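Local coordinates for protein 2-nitropropane dioxygenase (Streptomyces ansochromogenes, PDB 3BW2) that probably oxidises alkyl nitronates such as propionate 3-nitronate with molecular oxygen, using bound FMN as its cofactor in a TIM-barrel fold, at residues G38-Y44 and P64-F70. Numbering follows the deposited sequence.
Sequences GFLAAGY and PFGVNVF. With FMN (flavin mononucleotide), chain B.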
ATOM      1  N   GLY A  38      14.193 -13.882  16.165  1.00 18.21           N
ATOM      2  CA  GLY A  38      13.634 -13.031  17.198  1.00 17.37           C
ATOM      3  C   GLY A  38      14.403 -11.723  17.242  1.00 17.95           C
ATOM      4  O   GLY A  38      15.571 -11.675  16.856  1.00 17.55           O
ATOM      5  N   PHE A  39      13.755 -10.664  17.715  1.00 16.23           N
ATOM      6  CA  PHE A  39      14.390  -9.352  17.784  1.00 15.97           C
ATOM      7  C   PHE A  39      14.149  -8.630  19.102  1.00 17.05           C
ATOM      8  O   PHE A  39      13.069  -8.723  19.694  1.00 17.23           O
ATOM      9  CB  PHE A  39      13.866  -8.449  16.662  1.00 15.45           C
ATOM     10  CG  PHE A  39      14.890  -8.112  15.619  1.00 16.91           C
ATOM     11  CD1 PHE A  39      14.927  -8.802  14.415  1.00 17.12           C
ATOM     12  CD2 PHE A  39      15.816  -7.100  15.838  1.00 17.27           C
ATOM     13  CE1 PHE A  39      15.872  -8.490  13.439  1.00 17.79           C
ATOM     14  CE2 PHE A  39      16.764  -6.780  14.870  1.00 16.85           C
ATOM     15  CZ  PHE A  39      16.790  -7.478  13.668  1.00 17.46           C
ATOM     16  N   LEU A  40      15.167  -7.903  19.547  1.00 15.76           N
ATOM     17  CA  LEU A  40      15.070  -7.096  20.755  1.00 16.71           C
ATOM     18  C   LEU A  40      15.033  -5.657  20.253  1.00 17.33           C
ATOM     19  O   LEU A  40      15.618  -5.341  19.212  1.00 17.31           O
ATOM     20  CB  LEU A  40      16.296  -7.291  21.655  1.00 18.49           C
ATOM     21  CG  LEU A  40      16.436  -8.606  22.421  1.00 19.14           C
ATOM     22  CD1 LEU A  40      17.752  -8.601  23.197  1.00 20.12           C
ATOM     23  CD2 LEU A  40      15.257  -8.775  23.371  1.00 18.66           C
ATOM     24  N   ALA A  41      14.343  -4.791  20.982  1.00 17.86           N
ATOM     25  CA  ALA A  41      14.242  -3.389  20.601  1.00 18.37           C
ATOM     26  C   ALA A  41      15.036  -2.555  21.594  1.00 19.17           C
ATOM     27  O   ALA A  41      14.728  -2.554  22.781  1.00 20.13           O
ATOM     28  CB  ALA A  41      12.780  -2.951  20.603  1.00 15.70           C
ATOM     29  N   ALA A  42      16.056  -1.849  21.114  1.00 20.01           N
ATOM     30  CA  ALA A  42      16.864  -1.012  21.999  1.00 19.80           C
ATOM     31  C   ALA A  42      16.331   0.425  22.012  1.00 19.90           C
ATOM     32  O   ALA A  42      16.802   1.274  22.775  1.00 18.45           O
ATOM     33  CB  ALA A  42      18.330  -1.041  21.553  1.00 18.98           C
ATOM     34  N   GLY A  43      15.343   0.688  21.159  1.00 20.54           N
ATOM     35  CA  GLY A  43      14.757   2.014  21.082  1.00 19.76           C
ATOM     36  C   GLY A  43      14.196   2.498  22.407  1.00 20.17           C
ATOM     37  O   GLY A  43      13.422   1.800  23.060  1.00 18.74           O
ATOM     38  N   TYR A  44      14.603   3.702  22.795  1.00 18.88           N
ATOM     39  CA  TYR A  44      14.175   4.341  24.037  1.00 20.66           C
ATOM     40  C   TYR A  44      14.767   3.749  25.318  1.00 20.38           C
ATOM     41  O   TYR A  44      14.474   4.236  26.408  1.00 20.67           O
ATOM     42  CB  TYR A  44      12.641   4.364  24.125  1.00 21.45           C
ATOM     43  CG  TYR A  44      11.983   4.989  22.909  1.00 21.78           C
ATOM     44  CD1 TYR A  44      12.404   6.230  22.428  1.00 22.95           C
ATOM     45  CD2 TYR A  44      10.962   4.333  22.229  1.00 22.87           C
ATOM     46  CE1 TYR A  44      11.828   6.799  21.298  1.00 23.02           C
ATOM     47  CE2 TYR A  44      10.371   4.896  21.089  1.00 23.49           C
ATOM     48  CZ  TYR A  44      10.812   6.128  20.631  1.00 24.54           C
ATOM     49  OH  TYR A  44      10.246   6.692  19.506  1.00 26.08           O
ATOM     50  N   PRO A  64      20.315 -17.573  16.682  1.00 21.80           N
ATOM     51  CA  PRO A  64      20.505 -16.184  16.242  1.00 22.46           C
ATOM     52  C   PRO A  64      19.310 -15.275  16.505  1.00 21.49           C
ATOM     53  O   PRO A  64      18.155 -15.683  16.359  1.00 20.30           O
ATOM     54  CB  PRO A  64      20.792 -16.325  14.746  1.00 21.87           C
ATOM     55  CG  PRO A  64      21.363 -17.711  14.629  1.00 22.67           C
ATOM     56  CD  PRO A  64      20.477 -18.500  15.550  1.00 21.27           C
ATOM     57  N   PHE A  65      19.605 -14.038  16.888  1.00 20.58           N
ATOM     58  CA  PHE A  65      18.581 -13.039  17.167  1.00 19.78           C
ATOM     59  C   PHE A  65      19.119 -11.673  16.761  1.00 20.77           C
ATOM     60  O   PHE A  65      20.313 -11.520  16.483  1.00 20.36           O
ATOM     61  CB  PHE A  65      18.230 -13.042  18.656  1.00 19.29           C
ATOM     62  CG  PHE A  65      19.374 -12.644  19.553  1.00 21.39           C
ATOM     63  CD1 PHE A  65      19.691 -11.301  19.753  1.00 20.49           C
ATOM     64  CD2 PHE A  65      20.148 -13.614  20.184  1.00 20.77           C
ATOM     65  CE1 PHE A  65      20.760 -10.929  20.568  1.00 21.81           C
ATOM     66  CE2 PHE A  65      21.219 -13.253  21.001  1.00 23.68           C
ATOM     67  CZ  PHE A  65      21.526 -11.907  21.192  1.00 22.02           C
ATOM     68  N   GLY A  66      18.238 -10.680  16.730  1.00 19.37           N
ATOM     69  CA  GLY A  66      18.665  -9.350  16.356  1.00 18.25           C
ATOM     70  C   GLY A  66      18.371  -8.306  17.412  1.00 18.83           C
ATOM     71  O   GLY A  66      17.578  -8.529  18.334  1.00 18.48           O
ATOM     72  N   VAL A  67      19.041  -7.168  17.282  1.00 16.76           N
ATOM     73  CA  VAL A  67      18.864  -6.037  18.179  1.00 16.13           C
ATOM     74  C   VAL A  67      18.711  -4.827  17.257  1.00 17.04           C
ATOM     75  O   VAL A  67      19.515  -4.624  16.349  1.00 18.23           O
ATOM     76  CB  VAL A  67      20.094  -5.835  19.113  1.00 16.82           C
ATOM     77  CG1 VAL A  67      19.885  -4.604  19.990  1.00 13.15           C
ATOM     78  CG2 VAL A  67      20.299  -7.068  19.986  1.00 12.91           C
ATOM     79  N   ASN A  68      17.674  -4.031  17.485  1.00 18.00           N
ATOM     80  CA  ASN A  68      17.417  -2.864  16.651  1.00 17.78           C
ATOM     81  C   ASN A  68      17.746  -1.573  17.389  1.00 16.70           C
ATOM     82  O   ASN A  68      17.439  -1.432  18.570  1.00 16.48           O
ATOM     83  CB  ASN A  68      15.942  -2.888  16.206  1.00 16.75           C
ATOM     84  CG  ASN A  68      15.507  -1.610  15.513  1.00 15.85           C
ATOM     85  OD1 ASN A  68      15.015  -0.681  16.154  1.00 15.87           O
ATOM     86  ND2 ASN A  68      15.685  -1.557  14.197  1.00 16.32           N
ATOM     87  N   VAL A  69      18.390  -0.638  16.700  1.00 17.05           N
ATOM     88  CA  VAL A  69      18.735   0.635  17.326  1.00 18.14           C
ATOM     89  C   VAL A  69      18.261   1.819  16.480  1.00 17.32           C
ATOM     90  O   VAL A  69      18.188   1.729  15.251  1.00 16.54           O
ATOM     91  CB  VAL A  69      20.263   0.762  17.570  1.00 18.88           C
ATOM     92  CG1 VAL A  69      20.770  -0.446  18.345  1.00 18.82           C
ATOM     93  CG2 VAL A  69      20.989   0.898  16.267  1.00 22.09           C
ATOM     94  N   PHE A  70      17.917   2.918  17.148  1.00 16.60           N
ATOM     95  CA  PHE A  70      17.453   4.115  16.455  1.00 17.85           C
ATOM     96  C   PHE A  70      18.625   5.032  16.131  1.00 19.19           C
ATOM     97  O   PHE A  70      19.538   5.199  16.945  1.00 18.14           O
ATOM     98  CB  PHE A  70      16.456   4.899  17.313  1.00 17.86           C
ATOM     99  CG  PHE A  70      15.185   4.158  17.620  1.00 19.11           C
ATOM    100  CD1 PHE A  70      14.798   3.051  16.871  1.00 20.76           C
ATOM    101  CD2 PHE A  70      14.337   4.613  18.630  1.00 20.39           C
ATOM    102  CE1 PHE A  70      13.584   2.409  17.120  1.00 21.32           C
ATOM    103  CE2 PHE A  70      13.121   3.978  18.886  1.00 20.35           C
ATOM    104  CZ  PHE A  70      12.744   2.876  18.128  1.00 19.16           C
TER
HETATM  105  N1  FMN B 370      10.687  -0.973  13.891  1.00 17.88           N
HETATM  106  C2  FMN B 370      11.984  -0.697  14.358  1.00 19.62           C
HETATM  107  O2  FMN B 370      12.936  -0.728  13.582  1.00 18.13           O
HETATM  108  N3  FMN B 370      12.206  -0.398  15.692  1.00 18.73           N
HETATM  109  C4  FMN B 370      11.187  -0.360  16.630  1.00 20.36           C
HETATM  110  O4  FMN B 370      11.439  -0.092  17.819  1.00 18.98           O
HETATM  111  C4A FMN B 370       9.869  -0.650  16.183  1.00 20.06           C
HETATM  112  N5  FMN B 370       8.800  -0.656  17.077  1.00 20.55           N
HETATM  113  C5A FMN B 370       7.502  -0.969  16.667  1.00 18.64           C
HETATM  114  C6  FMN B 370       6.450  -0.985  17.619  1.00 18.27           C
HETATM  115  C7  FMN B 370       5.095  -1.306  17.262  1.00 18.33           C
HETATM  116  C7M FMN B 370       4.322  -2.044  18.382  1.00 16.34           C
HETATM  117  C8  FMN B 370       4.891  -1.651  15.875  1.00 17.52           C
HETATM  118  C8M FMN B 370       3.822  -2.640  15.412  1.00 14.91           C
HETATM  119  C9  FMN B 370       5.935  -1.614  14.897  1.00 17.29           C
HETATM  120  C9A FMN B 370       7.252  -1.277  15.291  1.00 18.30           C
HETATM  121  N10 FMN B 370       8.328  -1.251  14.365  1.00 19.13           N
HETATM  122  C10 FMN B 370       9.638  -0.953  14.800  1.00 18.69           C
HETATM  123  C1' FMN B 370       8.068  -1.389  12.863  1.00 15.89           C
HETATM  124  C2' FMN B 370       8.392  -2.852  12.467  1.00 14.30           C
HETATM  125  O2' FMN B 370       9.792  -2.969  12.261  1.00 14.05           O
HETATM  126  C3' FMN B 370       7.703  -3.282  11.126  1.00 14.69           C
HETATM  127  O3' FMN B 370       8.145  -2.356  10.133  1.00 15.38           O
HETATM  128  C4' FMN B 370       6.167  -3.260  11.162  1.00 13.56           C
HETATM  129  O4' FMN B 370       5.750  -3.909  12.364  1.00 13.23           O
HETATM  130  C5' FMN B 370       5.575  -4.003   9.928  1.00 13.81           C
HETATM  131  O5' FMN B 370       4.119  -4.003   9.936  1.00 11.87           O
HETATM  132  P   FMN B 370       3.130  -5.089  10.655  1.00 17.32           P
HETATM  133  O1P FMN B 370       4.159  -6.123  10.347  1.00 17.59           O
HETATM  134  O2P FMN B 370       2.166  -4.537   9.621  1.00 15.43           O
HETATM  135  O3P FMN B 370       3.360  -4.262  11.906  1.00 16.02           O
HETATM  136  O   HOH W   1      14.055  -0.667  18.848  1.00 17.51           O
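Neighbouring parallel strands 38-41 and 65-70 of the TIM barrel, joined through helix 47-60 as a beta-alpha-beta unit, pair directly and contribute Asn68 and Phe70 to the FMN pocket at the C-terminal end of strand 65-70. Their parallel register is set by four backbone bonds: Gly66 N to Gly38 O, Leu40 N to Gly66 O (2.8 Å), Asn68 N to Leu40 O, and Ala42 N to Asn68 O just past strand 38-41.

The barrel interior is marked by Phe39, Ala41 and Asn68. Gly66 CA lies 3.6 Å from the centroid of the Phe39 ring, 16° off its normal, a CH-pi contact over one face; a CB on Gly66 would collide with Phe39 CZ. Replacing Phe39 by alanine would probably leave Gly66 without its aromatic cover and open a gap toward Val14 and Val125. On the helix-facing side, Leu40 CB meets Val67 CG2 at 4.3 Å, and Leu40 and Phe65 both reach Leu57 of helix 47-60.

With chi1 at 171°, the Asn68 side chain extends opposite its own backbone nitrogen, which brings the carboxamide to the flavin: OD1 accepts a hydrogen bond from FMN N3 at 2.9 Å, while ND2 is hydrogen-bonded to Ser127 of strand 125-129, which would help fix the amide's rotation. A water accepts from Gly43 N and lies 2.9 Å from both Asn68 OD1 and FMN O4, linking the loop after strand 38-41 to the cofactor.

Beyond Asn68, Phe70 packs one ring face over Gly43 CA, 3.6 Å from centroid to carbon, and its rim toward FMN O4. The same ring makes a T-shaped pair with Tyr44, the planes 78° apart: its edge atom CE2 stands over the tyrosine face, 3.6 Å from Tyr44 CZ.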